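Local coordinates for protein protease Do-like 1, chloroplastic (Arabidopsis thaliana, PDB 3QO6) that is a chloroplast serine protease of the HtrA type, required at high temperature, that may degrade damaged proteins, at residues A91-F96 and A103-D108; D97-V102 and V230-L235; V119-D124 and P213-G218; L235-A240 and L256-S261; C307-E312 and L330-D335. All blocks are in the same frame, centred on the assembly; numbering follows the deposited sequence.

Interaction 1. Residues A91-F96 and A103-D108; sequences AKVVGF and AVLRID
K92 N gives its hydrogen to R106 O at 2.8 Å, and R106 N returns a bond to K92 O at 2.9 Å; both donors lie in the plane of the carbonyl they meet. Farther along, V104 N points almost straight at G95 O, 2.9 Å away with an N-H...O angle of 178°. Between these two places V94 and G95 both face V104, a classic beta bulge in the hairpin of strands 88-97 and 102-107 within the protease barrel. G95 N reaches V104 O only through a weak bond. G95 also adopts backbone angles at which a CB would collide with the preceding carbonyl oxygen, so a glycine suits this place. The bulge turns V94 toward the partner strand: its CG2, beside the backbone N while CG1 is anti to it (chi1 173°), abuts R106 CB at 3.4 Å. On the face shared by A91, I107, F96 and A103, small A91 lets its CB settle against I107 CG2 at 3.5 Å, and beta-branched I107 suits the extended strand. F96 CB meets A103 CB at 3.8 Å, while the F96 ring leads away to stack with Y70. The V104 side chain touches V221 and L224 of helix 214-227.

Interaction 2. Residues D97-V102 and V230-L235; sequences DQDKDV and VTRPIL
Charge carries most of this contact: R232 brings its guanidinium to D97 in a salt bridge, with the two side chains crossing at about a right angle and their flat groups turned 48° apart. R232 NE points straight at D97 OD1, at 3.2 Å and 177°, meeting that oxygen on its syn side and keeping it in the guanidinium plane. D97 OD2 takes a shorter but bent, weak bond from R232 NH2 at 2.6 Å, part of the same salt bridge. The second acid, D99, extends this into a network and slides past R232 in the opposite direction; its OD2 is 3.8 Å from R232 NE and well out of the guanidinium plane, so it adds a long ion pair and no directed bond. Arginine suits this place because its extended chain, from CG to NE, spans the distance from the start of the PDZ region to the protease.

The acids are presented by the tight turn of a beta hairpin, where D101 and V102 both face D97 in a G1 beta bulge. D101, predicted to belong to the charge relay, has positive phi here, and its OD2 is hydrogen-bonded to H71 ND1.

Aliphatic groups pack round the charged ones. V230 CG1 lies over one face of the guanidinium, offset toward its rim, and comes within 3.8 Å of D97 OD2. K100, bent at chi2 (-66°), lays its CG 3.2 Å from R232 NH2; K100 NZ stays 5.1 Å from R232 NH2 and forms a salt bridge with D305 instead. I220 of helix 214-227 touches both D97 and K100.

Interaction 3. Residues V119-D124 and P213-G218; sequences VGVSAD and PVDTVG
The carboxylate of D215 turns one face to the loop 119-124. Over that face S122 OG stands almost directly above D215 CG, at 3.1 Å, and the amides of S122 and A123 approach from the same side. S122 N makes the sound bond, to D215 OD1 at 3.1 Å and 170°, although it arrives 54° out of the carboxylate plane. A123 N reaches D215 OD2 at the same length but at a poor angle, a weak bond. A123 CB comes up to D215 OD2 at 3.4 Å, and V121 CG1 lies farther off, beyond both oxygens.

The exchange is reciprocal. S122 OG accepts a weak bond of 3.3 Å from D215 N, in the first turn of helix 214-227. The serine hydroxyl sits between its own backbone N and carbonyl carbon (chi1 72°), which swings it toward the helix. Both residue types fit: the small serine can come close, and an aspartate near the start of a helix lies where the helix dipole would probably stabilise its charge.

Beside this polar patch V214 supplies the apolar part. Its CG1 presses on S122 CB at 3.3 Å, while CG2 meets V119 CG1 at 3.9 Å. P213, at the N-cap position, packs its CB against S122 OG, its ring offering a compact apolar surface. V214 also rests on L191 of strand 191-198. The contact joins the loop that follows the first barrel to the opening turn of helix 214-227, at the end of the serine protease region, as in the two-barrel chymotrypsin-like fold.

Interaction 4. Residues L235-A240 and L256-S261; sequences LGIKFA and LDAPPS
A short antiparallel pairing of strands holds this contact together, between the edge strand 238-239 of the PDZ domain and strand 253-257, with the two chains running nearly opposite. Its centre is the carbonyl of K238, whose oxygen accepts two hydrogens from neighbouring residues: L256 N at 2.9 Å and D257 N at 3.2 Å, each in the carbonyl plane. Two residues thus face one, which is a classic beta bulge. The reverse bond runs from K238 N to D257 O at 3.0 Å and 161°, and D257 O also has a CA-H...O contact with I237 CA.

The bulge turns L256 toward the other strand. With CG anti to its carbonyl carbon (chi1 -59°) and an extended chain, its branched end lies over the F239-A240 peptide: CD1 is 3.5 Å from F239 C, and CD2 is 3.7 Å from A240 CB. A small residue at A240 suits the leucine's close approach. At the other end P259 CD touches G236 O at 3.2 Å. G236 has positive phi, at backbone angles where a CB would strike the preceding carbonyl, and so glycine fits there. K238 and D257 are on the same face of the pair, toward L45 of a neighbouring subunit, their charged ends 5.8 Å apart between K238 NZ and D257 OD1.

Facing away from L256, F239 packs on the bound peptide. L235, G236, I237 and F239 hydrogen-bond to that peptide through their backbones, consistent with the carboxylate-binding loop and the peptide-accepting edge strand of a PDZ domain.

Interaction 5. Residues C307-E312 and L330-D335; sequences CKVGDE and LEPKPD
G310 and D311 hold L330 between them in the firm part of this contact. G310 N bonds to L330 O at 2.7 Å, the donor tilted 21° from the carbonyl plane, and L330 N bonds to D311 O at 3.0 Å. The leucine folds back over the acceptor: with CG anti to its carbonyl carbon (chi1 -64°), CD1 comes to a tight 3.1 Å from D311 O. L330 CD2 reaches C307 CB more loosely, at 4.3 Å.

K308 to D311 form a type II turn, which places G310 N and D311 O toward L330. G310 takes the positive phi that its third position requires, where a CB would strike the preceding carbonyl oxygen; D311 N closes the turn on K308 O. D311 OD2 also draws a weak bond from K308 N and a long ion pair from K308 NZ.

The more exposed side is held by van der Waals contact: V309 sends CG1 to P332 CD at 3.5 Å, crossing it at about a right angle. E331 turns away to a salt bridge with K266. The turn follows helix 297-304 and leads into strand 312-318, where V313 touches both C307 and L330, while P233 of strand 233-234 packs on L330.

From the N terminus, interaction 1 closes the hairpin of strands 88-97 and 102-107, and its turn, 97-102, is the first segment of interaction 2, so the two cross; F96 CB touches V102 O at 3.6 Å. Interaction 2 then spans 127 residues to 230-235, tying the protease to the PDZ domain, and interaction 3, joining a loop to helix 214-227, lies wholly within that span. Interactions 4 and 5 follow in series, both reaching the PDZ sheet: interaction 4 closes a 15-residue loop and shares L235 with interaction 2; interaction 5 closes 17 residues between the 307-312 turn and strand 326-332, and meets interaction 2 through I234 N, 3.0 Å from E331 O.

Interaction 1. Residues A91-F96 and A103-D108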
# COMPACT_ATOMS: atom_id res chain seq x y z
N ALA B 91 -17.01 -22.81 -29.11
CA ALA B 91 -15.83 -22.88 -29.96
C ALA B 91 -14.82 -23.93 -29.60
O ALA B 91 -14.47 -24.10 -28.43
CB ALA B 91 -15.15 -21.52 -30.01
N LYS B 92 -14.33 -24.60 -30.63
CA LYS B 92 -13.32 -25.63 -30.44
C LYS B 92 -11.95 -25.04 -30.74
O LYS B 92 -11.78 -24.29 -31.71
CB LYS B 92 -13.60 -26.81 -31.38
CG LYS B 92 -12.60 -27.97 -31.29
CD LYS B 92 -12.18 -28.47 -32.69
CE LYS B 92 -10.97 -29.41 -32.62
NZ LYS B 92 -10.26 -29.48 -33.94
N VAL B 93 -10.97 -25.37 -29.91
CA VAL B 93 -9.63 -24.88 -30.10
C VAL B 93 -8.88 -25.63 -31.20
O VAL B 93 -8.33 -26.70 -30.97
CB VAL B 93 -8.83 -25.00 -28.80
CG1 VAL B 93 -7.42 -24.51 -29.00
CG2 VAL B 93 -9.50 -24.20 -27.72
N VAL B 94 -8.85 -25.08 -32.41
CA VAL B 94 -8.13 -25.74 -33.50
C VAL B 94 -6.64 -25.93 -33.21
O VAL B 94 -6.06 -26.96 -33.56
CB VAL B 94 -8.24 -24.92 -34.81
CG1 VAL B 94 -7.35 -25.52 -35.88
CG2 VAL B 94 -9.70 -24.83 -35.27
N GLY B 95 -6.01 -24.95 -32.57
CA GLY B 95 -4.58 -25.03 -32.28
C GLY B 95 -3.96 -23.68 -31.93
O GLY B 95 -4.63 -22.65 -31.96
N PHE B 96 -2.67 -23.66 -31.62
CA PHE B 96 -2.06 -22.41 -31.23
C PHE B 96 -0.53 -22.36 -31.13
O PHE B 96 0.14 -23.35 -30.87
CB PHE B 96 -2.68 -21.99 -29.90
CG PHE B 96 -2.37 -22.92 -28.77
CD1 PHE B 96 -1.12 -22.89 -28.14
CD2 PHE B 96 -3.32 -23.85 -28.33
CE1 PHE B 96 -0.82 -23.79 -27.08
CE2 PHE B 96 -3.03 -24.75 -27.28
CZ PHE B 96 -1.78 -24.72 -26.66
N ALA B 103 -3.66 -17.80 -31.91
CA ALA B 103 -4.47 -18.99 -31.68
C ALA B 103 -5.60 -19.10 -32.68
O ALA B 103 -6.13 -18.09 -33.14
CB ALA B 103 -5.02 -18.97 -30.29
N VAL B 104 -5.98 -20.32 -33.04
CA VAL B 104 -7.09 -20.47 -33.97
C VAL B 104 -8.25 -21.26 -33.37
O VAL B 104 -8.05 -22.26 -32.70
CB VAL B 104 -6.70 -21.15 -35.27
CG1 VAL B 104 -7.90 -21.16 -36.19
CG2 VAL B 104 -5.54 -20.42 -35.93
N LEU B 105 -9.45 -20.78 -33.61
CA LEU B 105 -10.65 -21.41 -33.09
C LEU B 105 -11.53 -21.81 -34.26
O LEU B 105 -11.32 -21.35 -35.39
CB LEU B 105 -11.41 -20.42 -32.22
CG LEU B 105 -11.31 -20.45 -30.69
CD1 LEU B 105 -9.95 -20.85 -30.18
CD2 LEU B 105 -11.69 -19.06 -30.20
N ARG B 106 -12.49 -22.68 -33.97
CA ARG B 106 -13.44 -23.11 -34.99
C ARG B 106 -14.80 -23.14 -34.34
O ARG B 106 -14.95 -23.52 -33.17
CB ARG B 106 -13.12 -24.50 -35.54
CG ARG B 106 -13.75 -24.77 -36.91
CD ARG B 106 -13.85 -26.28 -37.25
NE ARG B 106 -14.35 -26.49 -38.61
CZ ARG B 106 -13.59 -26.83 -39.66
NH1 ARG B 106 -12.27 -27.01 -39.51
NH2 ARG B 106 -14.13 -26.95 -40.87
N ILE B 107 -15.80 -22.70 -35.10
CA ILE B 107 -17.16 -22.71 -34.63
C ILE B 107 -18.04 -23.24 -35.76
O ILE B 107 -17.67 -23.17 -36.94
CB ILE B 107 -17.68 -21.30 -34.19
CG1 ILE B 107 -17.64 -20.32 -35.36
CG2 ILE B 107 -16.87 -20.79 -33.01
CD1 ILE B 107 -18.42 -19.04 -35.10
N ASP B 108 -19.18 -23.78 -35.36
CA ASP B 108 -20.18 -24.36 -36.25
C ASP B 108 -21.19 -23.26 -36.56
O ASP B 108 -22.18 -23.12 -35.85
CB ASP B 108 -20.88 -25.52 -35.53
CG ASP B 108 -21.88 -26.24 -36.41
OD1 ASP B 108 -22.71 -26.99 -35.85
OD2 ASP B 108 -21.84 -26.07 -37.65

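Interaction 2. Residues D97-V102 and V230-L235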
# COMPACT_ATOMS: atom_id res chain seq x y z
N ASP B 97 0.02 -21.15 -31.31
CA ASP B 97 1.45 -20.92 -31.24
C ASP B 97 1.75 -19.98 -30.09
O ASP B 97 1.47 -18.79 -30.20
CB ASP B 97 1.92 -20.25 -32.53
CG ASP B 97 3.40 -20.18 -32.63
OD1 ASP B 97 4.09 -20.22 -31.58
OD2 ASP B 97 3.89 -20.07 -33.76
N GLN B 98 2.31 -20.48 -29.00
CA GLN B 98 2.59 -19.64 -27.83
C GLN B 98 3.65 -18.57 -28.05
O GLN B 98 3.61 -17.52 -27.43
CB GLN B 98 3.04 -20.47 -26.65
CG GLN B 98 1.97 -21.27 -25.99
CD GLN B 98 2.42 -21.72 -24.62
OE1 GLN B 98 3.58 -22.08 -24.44
NE2 GLN B 98 1.50 -21.71 -23.64
N ASP B 99 4.60 -18.86 -28.92
CA ASP B 99 5.65 -17.90 -29.14
C ASP B 99 5.19 -16.63 -29.78
O ASP B 99 5.61 -15.56 -29.38
CB ASP B 99 6.77 -18.54 -29.94
CG ASP B 99 7.60 -19.48 -29.11
OD1 ASP B 99 7.57 -19.35 -27.86
OD2 ASP B 99 8.29 -20.32 -29.71
N LYS B 100 4.31 -16.74 -30.77
CA LYS B 100 3.82 -15.55 -31.44
C LYS B 100 2.42 -15.20 -30.95
O LYS B 100 1.70 -14.44 -31.60
CB LYS B 100 3.81 -15.80 -32.95
CG LYS B 100 5.12 -16.35 -33.49
CD LYS B 100 6.21 -15.32 -33.34
CE LYS B 100 7.55 -15.80 -33.89
NZ LYS B 100 8.62 -14.78 -33.58
N ASP B 101 2.04 -15.75 -29.80
CA ASP B 101 0.73 -15.52 -29.18
C ASP B 101 -0.48 -15.50 -30.12
O ASP B 101 -1.40 -14.69 -29.95
CB ASP B 101 0.77 -14.23 -28.36
CG ASP B 101 -0.35 -14.14 -27.35
OD1 ASP B 101 -0.83 -15.18 -26.84
OD2 ASP B 101 -0.76 -13.01 -27.04
N VAL B 102 -0.47 -16.42 -31.08
CA VAL B 102 -1.55 -16.58 -32.06
C VAL B 102 -2.34 -17.86 -31.79
O VAL B 102 -1.77 -18.91 -31.50
CB VAL B 102 -0.97 -16.70 -33.45
CG1 VAL B 102 -2.06 -17.09 -34.43
CG2 VAL B 102 -0.33 -15.41 -33.83
N VAL B 230 2.46 -25.91 -34.65
CA VAL B 230 3.48 -25.26 -35.45
C VAL B 230 4.75 -25.89 -34.98
O VAL B 230 4.95 -26.04 -33.78
CB VAL B 230 3.53 -23.74 -35.21
CG1 VAL B 230 4.88 -23.20 -35.59
CG2 VAL B 230 2.50 -23.05 -36.07
N THR B 231 5.61 -26.30 -35.89
CA THR B 231 6.83 -26.94 -35.44
C THR B 231 8.01 -26.01 -35.53
O THR B 231 8.39 -25.54 -36.63
CB THR B 231 7.08 -28.26 -36.21
OG1 THR B 231 6.10 -29.23 -35.79
CG2 THR B 231 8.47 -28.81 -35.93
N ARG B 232 8.58 -25.74 -34.37
CA ARG B 232 9.70 -24.83 -34.26
C ARG B 232 10.98 -25.50 -33.78
O ARG B 232 10.99 -26.32 -32.87
CB ARG B 232 9.31 -23.68 -33.31
CG ARG B 232 8.05 -22.89 -33.73
CD ARG B 232 7.65 -21.90 -32.64
NE ARG B 232 6.79 -20.84 -33.14
CZ ARG B 232 7.04 -20.13 -34.24
NH1 ARG B 232 8.13 -20.38 -34.97
NH2 ARG B 232 6.22 -19.16 -34.61
N PRO B 233 12.10 -25.11 -34.39
CA PRO B 233 13.44 -25.65 -34.08
C PRO B 233 14.01 -25.25 -32.72
O PRO B 233 13.67 -24.21 -32.19
CB PRO B 233 14.28 -25.09 -35.21
CG PRO B 233 13.65 -23.68 -35.38
CD PRO B 233 12.17 -23.97 -35.32
N ILE B 234 14.88 -26.09 -32.16
CA ILE B 234 15.53 -25.76 -30.91
C ILE B 234 16.97 -26.19 -30.95
O ILE B 234 17.30 -27.13 -31.66
CB ILE B 234 14.90 -26.42 -29.71
CG1 ILE B 234 15.16 -27.92 -29.76
CG2 ILE B 234 13.45 -26.07 -29.66
CD1 ILE B 234 14.79 -28.61 -28.45
N LEU B 235 17.80 -25.51 -30.16
CA LEU B 235 19.23 -25.81 -30.05
C LEU B 235 19.37 -26.78 -28.92
O LEU B 235 20.35 -27.52 -28.82
CB LEU B 235 20.01 -24.57 -29.66
CG LEU B 235 20.98 -23.92 -30.64
CD1 LEU B 235 21.61 -22.73 -29.95
CD2 LEU B 235 22.07 -24.89 -31.06

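Interaction 3. Residues V119-D124 and P213-G218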
# COMPACT_ATOMS: atom_id res chain seq x y z
N VAL B 119 -7.32 -10.05 -46.00
CA VAL B 119 -5.96 -10.12 -45.48
C VAL B 119 -5.02 -9.18 -46.20
O VAL B 119 -4.89 -9.25 -47.40
CB VAL B 119 -5.44 -11.54 -45.63
CG1 VAL B 119 -3.93 -11.57 -45.37
CG2 VAL B 119 -6.20 -12.47 -44.68
N GLY B 120 -4.34 -8.31 -45.47
CA GLY B 120 -3.42 -7.40 -46.13
C GLY B 120 -1.98 -7.82 -46.07
O GLY B 120 -1.66 -8.98 -45.82
N VAL B 121 -1.08 -6.86 -46.31
CA VAL B 121 0.35 -7.17 -46.27
C VAL B 121 1.08 -6.28 -45.29
O VAL B 121 1.04 -5.07 -45.41
CB VAL B 121 1.02 -6.96 -47.65
CG1 VAL B 121 2.52 -7.15 -47.51
CG2 VAL B 121 0.48 -7.95 -48.65
N SER B 122 1.79 -6.88 -44.35
CA SER B 122 2.49 -6.09 -43.38
C SER B 122 3.90 -5.73 -43.80
O SER B 122 4.49 -4.83 -43.25
CB SER B 122 2.50 -6.78 -42.02
OG SER B 122 3.35 -7.91 -41.96
N ALA B 123 4.44 -6.42 -44.78
CA ALA B 123 5.81 -6.12 -45.20
C ALA B 123 6.02 -4.72 -45.75
O ALA B 123 7.10 -4.19 -45.61
CB ALA B 123 6.27 -7.14 -46.23
N ASP B 124 5.01 -4.11 -46.36
CA ASP B 124 5.16 -2.76 -46.93
C ASP B 124 4.74 -1.58 -46.05
O ASP B 124 4.69 -0.44 -46.53
CB ASP B 124 4.37 -2.66 -48.22
CG ASP B 124 4.74 -3.72 -49.19
OD1 ASP B 124 5.93 -4.12 -49.21
OD2 ASP B 124 3.83 -4.15 -49.94
N PRO B 213 2.35 -8.69 -36.63
CA PRO B 213 2.12 -8.43 -38.06
C PRO B 213 1.44 -9.57 -38.81
O PRO B 213 1.75 -10.75 -38.63
CB PRO B 213 3.51 -8.12 -38.59
CG PRO B 213 4.40 -8.98 -37.71
CD PRO B 213 3.79 -8.86 -36.34
N VAL B 214 0.49 -9.18 -39.64
CA VAL B 214 -0.29 -10.11 -40.43
C VAL B 214 0.53 -11.16 -41.18
O VAL B 214 0.14 -12.33 -41.24
CB VAL B 214 -1.14 -9.32 -41.44
CG1 VAL B 214 -0.24 -8.59 -42.40
CG2 VAL B 214 -2.12 -10.23 -42.13
N ASP B 215 1.65 -10.76 -41.75
CA ASP B 215 2.46 -11.72 -42.48
C ASP B 215 2.86 -12.93 -41.64
O ASP B 215 2.72 -14.08 -42.08
CB ASP B 215 3.70 -11.03 -43.08
CG ASP B 215 3.34 -10.08 -44.23
OD1 ASP B 215 2.13 -9.93 -44.54
OD2 ASP B 215 4.28 -9.50 -44.82
N THR B 216 3.31 -12.71 -40.41
CA THR B 216 3.67 -13.87 -39.64
C THR B 216 2.39 -14.58 -39.17
O THR B 216 2.40 -15.79 -38.93
CB THR B 216 4.69 -13.51 -38.49
OG1 THR B 216 4.08 -13.65 -37.20
CG2 THR B 216 5.23 -12.12 -38.67
N VAL B 217 1.29 -13.86 -39.11
CA VAL B 217 0.03 -14.45 -38.67
C VAL B 217 -0.50 -15.46 -39.68
O VAL B 217 -0.80 -16.60 -39.33
CB VAL B 217 -1.04 -13.34 -38.43
CG1 VAL B 217 -2.45 -13.93 -38.35
CG2 VAL B 217 -0.74 -12.65 -37.13
N GLY B 218 -0.61 -15.03 -40.93
CA GLY B 218 -1.12 -15.89 -41.98
C GLY B 218 -0.44 -17.24 -42.08
O GLY B 218 -1.11 -18.25 -42.29

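Interaction 4. Residues L235-A240 and L256-S261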
# COMPACT_ATOMS: atom_id res chain seq x y z
N LEU B 235 17.80 -25.51 -30.16
CA LEU B 235 19.23 -25.81 -30.05
C LEU B 235 19.37 -26.78 -28.92
O LEU B 235 20.35 -27.52 -28.82
CB LEU B 235 20.01 -24.57 -29.66
CG LEU B 235 20.98 -23.92 -30.64
CD1 LEU B 235 21.61 -22.73 -29.95
CD2 LEU B 235 22.07 -24.89 -31.06
N GLY B 236 18.38 -26.75 -28.04
CA GLY B 236 18.41 -27.63 -26.90
C GLY B 236 19.29 -27.11 -25.77
O GLY B 236 20.03 -27.89 -25.16
N ILE B 237 19.24 -25.80 -25.51
CA ILE B 237 20.01 -25.25 -24.38
C ILE B 237 19.20 -24.30 -23.51
O ILE B 237 18.31 -23.60 -24.00
CB ILE B 237 21.28 -24.49 -24.83
CG1 ILE B 237 20.90 -23.16 -25.45
CG2 ILE B 237 22.02 -25.28 -25.86
CD1 ILE B 237 22.09 -22.27 -25.65
N LYS B 238 19.47 -24.33 -22.20
CA LYS B 238 18.85 -23.40 -21.25
C LYS B 238 19.97 -22.44 -20.95
O LYS B 238 21.03 -22.85 -20.51
CB LYS B 238 18.43 -24.09 -19.95
CG LYS B 238 17.04 -24.70 -19.99
CD LYS B 238 16.73 -25.44 -18.70
CE LYS B 238 15.39 -26.20 -18.75
NZ LYS B 238 15.12 -26.90 -17.44
N PHE B 239 19.78 -21.16 -21.22
CA PHE B 239 20.83 -20.22 -20.92
C PHE B 239 20.51 -19.30 -19.77
O PHE B 239 19.39 -19.28 -19.23
CB PHE B 239 21.21 -19.39 -22.14
CG PHE B 239 20.06 -18.73 -22.79
CD1 PHE B 239 19.22 -19.44 -23.62
CD2 PHE B 239 19.81 -17.40 -22.58
CE1 PHE B 239 18.15 -18.83 -24.23
CE2 PHE B 239 18.74 -16.78 -23.19
CZ PHE B 239 17.91 -17.49 -24.01
N ALA B 240 21.54 -18.56 -19.39
CA ALA B 240 21.44 -17.61 -18.31
C ALA B 240 20.86 -16.33 -18.87
O ALA B 240 21.20 -15.93 -19.98
CB ALA B 240 22.82 -17.36 -17.72
N LEU B 256 23.84 -22.72 -19.71
CA LEU B 256 23.82 -23.27 -18.38
C LEU B 256 23.68 -24.78 -18.51
O LEU B 256 24.31 -25.54 -17.77
CB LEU B 256 22.65 -22.69 -17.61
CG LEU B 256 22.66 -21.16 -17.48
CD1 LEU B 256 21.44 -20.68 -16.70
CD2 LEU B 256 23.95 -20.71 -16.79
N ASP B 257 22.85 -25.22 -19.45
CA ASP B 257 22.63 -26.65 -19.65
C ASP B 257 22.33 -27.05 -21.09
O ASP B 257 21.59 -26.36 -21.82
CB ASP B 257 21.48 -27.14 -18.75
CG ASP B 257 21.46 -28.65 -18.61
OD1 ASP B 257 20.36 -29.23 -18.57
OD2 ASP B 257 22.54 -29.26 -18.52
N ALA B 258 22.92 -28.17 -21.50
CA ALA B 258 22.73 -28.72 -22.84
C ALA B 258 22.52 -30.19 -22.59
O ALA B 258 23.48 -30.97 -22.55
CB ALA B 258 23.97 -28.51 -23.70
N PRO B 259 21.24 -30.58 -22.38
CA PRO B 259 20.81 -31.96 -22.11
C PRO B 259 21.39 -32.86 -23.19
O PRO B 259 21.31 -32.54 -24.38
CB PRO B 259 19.29 -31.86 -22.17
CG PRO B 259 19.01 -30.45 -21.73
CD PRO B 259 20.07 -29.69 -22.49
N PRO B 260 21.96 -34.01 -22.80
CA PRO B 260 22.57 -34.97 -23.72
C PRO B 260 21.61 -35.45 -24.80
O PRO B 260 22.04 -35.91 -25.87
CB PRO B 260 23.03 -36.09 -22.80
CG PRO B 260 21.98 -36.09 -21.73
CD PRO B 260 21.82 -34.60 -21.45
N SER B 261 20.32 -35.32 -24.53
CA SER B 261 19.27 -35.74 -25.44
C SER B 261 18.80 -34.69 -26.46
O SER B 261 17.85 -34.94 -27.20
CB SER B 261 18.08 -36.25 -24.62
OG SER B 261 16.89 -35.55 -24.95

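Interaction 5. Residues C307-E312 and L330-D335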
# COMPACT_ATOMS: atom_id res chain seq x y z
N CYS B 307 15.61 -19.92 -38.46
CA CYS B 307 15.91 -21.28 -38.86
C CYS B 307 14.69 -22.16 -38.88
O CYS B 307 13.64 -21.80 -38.34
CB CYS B 307 16.97 -21.86 -37.96
SG CYS B 307 18.36 -20.74 -37.89
N LYS B 308 14.85 -23.31 -39.51
CA LYS B 308 13.78 -24.28 -39.62
C LYS B 308 14.26 -25.65 -39.13
O LYS B 308 15.46 -25.94 -39.19
CB LYS B 308 13.29 -24.34 -41.07
CG LYS B 308 14.37 -24.03 -42.13
CD LYS B 308 13.75 -23.87 -43.53
CE LYS B 308 14.80 -23.79 -44.65
NZ LYS B 308 15.67 -22.58 -44.59
N VAL B 309 13.36 -26.47 -38.62
CA VAL B 309 13.76 -27.78 -38.12
C VAL B 309 14.66 -28.47 -39.12
O VAL B 309 14.39 -28.45 -40.31
CB VAL B 309 12.56 -28.69 -37.88
CG1 VAL B 309 13.03 -30.06 -37.46
CG2 VAL B 309 11.68 -28.09 -36.81
N GLY B 310 15.74 -29.06 -38.63
CA GLY B 310 16.65 -29.74 -39.53
C GLY B 310 17.86 -28.95 -39.99
O GLY B 310 18.85 -29.55 -40.38
N ASP B 311 17.81 -27.62 -39.96
CA ASP B 311 18.96 -26.81 -40.39
C ASP B 311 20.22 -27.14 -39.60
O ASP B 311 20.18 -27.32 -38.38
CB ASP B 311 18.67 -25.31 -40.21
CG ASP B 311 17.70 -24.77 -41.25
OD1 ASP B 311 17.06 -25.58 -41.96
OD2 ASP B 311 17.58 -23.54 -41.35
N GLU B 312 21.35 -27.24 -40.29
CA GLU B 312 22.58 -27.52 -39.56
C GLU B 312 23.26 -26.18 -39.32
O GLU B 312 23.96 -25.65 -40.17
CB GLU B 312 23.51 -28.44 -40.34
CG GLU B 312 24.66 -28.90 -39.46
CD GLU B 312 25.82 -29.49 -40.24
OE1 GLU B 312 26.33 -28.79 -41.14
OE2 GLU B 312 26.23 -30.64 -39.93
N LEU B 330 19.39 -28.46 -35.71
CA LEU B 330 18.21 -28.19 -34.92
C LEU B 330 17.09 -29.20 -35.05
O LEU B 330 16.68 -29.55 -36.15
CB LEU B 330 17.69 -26.78 -35.25
CG LEU B 330 18.62 -25.62 -34.90
CD1 LEU B 330 19.52 -25.35 -36.04
CD2 LEU B 330 17.81 -24.39 -34.61
N GLU B 331 16.59 -29.67 -33.91
CA GLU B 331 15.49 -30.63 -33.88
C GLU B 331 14.25 -29.98 -33.32
O GLU B 331 14.33 -29.00 -32.57
CB GLU B 331 15.84 -31.81 -32.98
CG GLU B 331 17.12 -32.49 -33.35
CD GLU B 331 17.64 -33.33 -32.21
OE1 GLU B 331 18.74 -33.91 -32.35
OE2 GLU B 331 16.95 -33.42 -31.17
N PRO B 332 13.07 -30.53 -33.64
CA PRO B 332 11.82 -29.97 -33.13
C PRO B 332 11.80 -29.98 -31.61
O PRO B 332 12.40 -30.85 -30.99
CB PRO B 332 10.75 -30.88 -33.73
CG PRO B 332 11.46 -32.18 -33.91
CD PRO B 332 12.81 -31.74 -34.44
N LYS B 333 11.12 -29.01 -31.03
CA LYS B 333 10.99 -28.89 -29.58
C LYS B 333 10.07 -30.02 -29.13
O LYS B 333 9.00 -30.20 -29.71
CB LYS B 333 10.38 -27.52 -29.27
CG LYS B 333 9.98 -27.23 -27.82
CD LYS B 333 8.92 -26.12 -27.83
CE LYS B 333 8.36 -25.76 -26.44
NZ LYS B 333 9.37 -25.08 -25.57
N PRO B 334 10.48 -30.81 -28.10
CA PRO B 334 9.69 -31.93 -27.58
C PRO B 334 8.29 -31.47 -27.28
O PRO B 334 8.11 -30.37 -26.78
CB PRO B 334 10.43 -32.34 -26.32
CG PRO B 334 11.84 -32.05 -26.65
CD PRO B 334 11.75 -30.70 -27.36
N ASP B 335 7.33 -32.32 -27.60
CA ASP B 335 5.92 -32.04 -27.40
C ASP B 335 5.51 -32.33 -25.98
O ASP B 335 6.33 -32.70 -25.15
CB ASP B 335 5.10 -32.91 -28.34
CG ASP B 335 4.12 -32.11 -29.17
OD1 ASP B 335 3.15 -31.55 -28.60
OD2 ASP B 335 4.33 -32.02 -30.40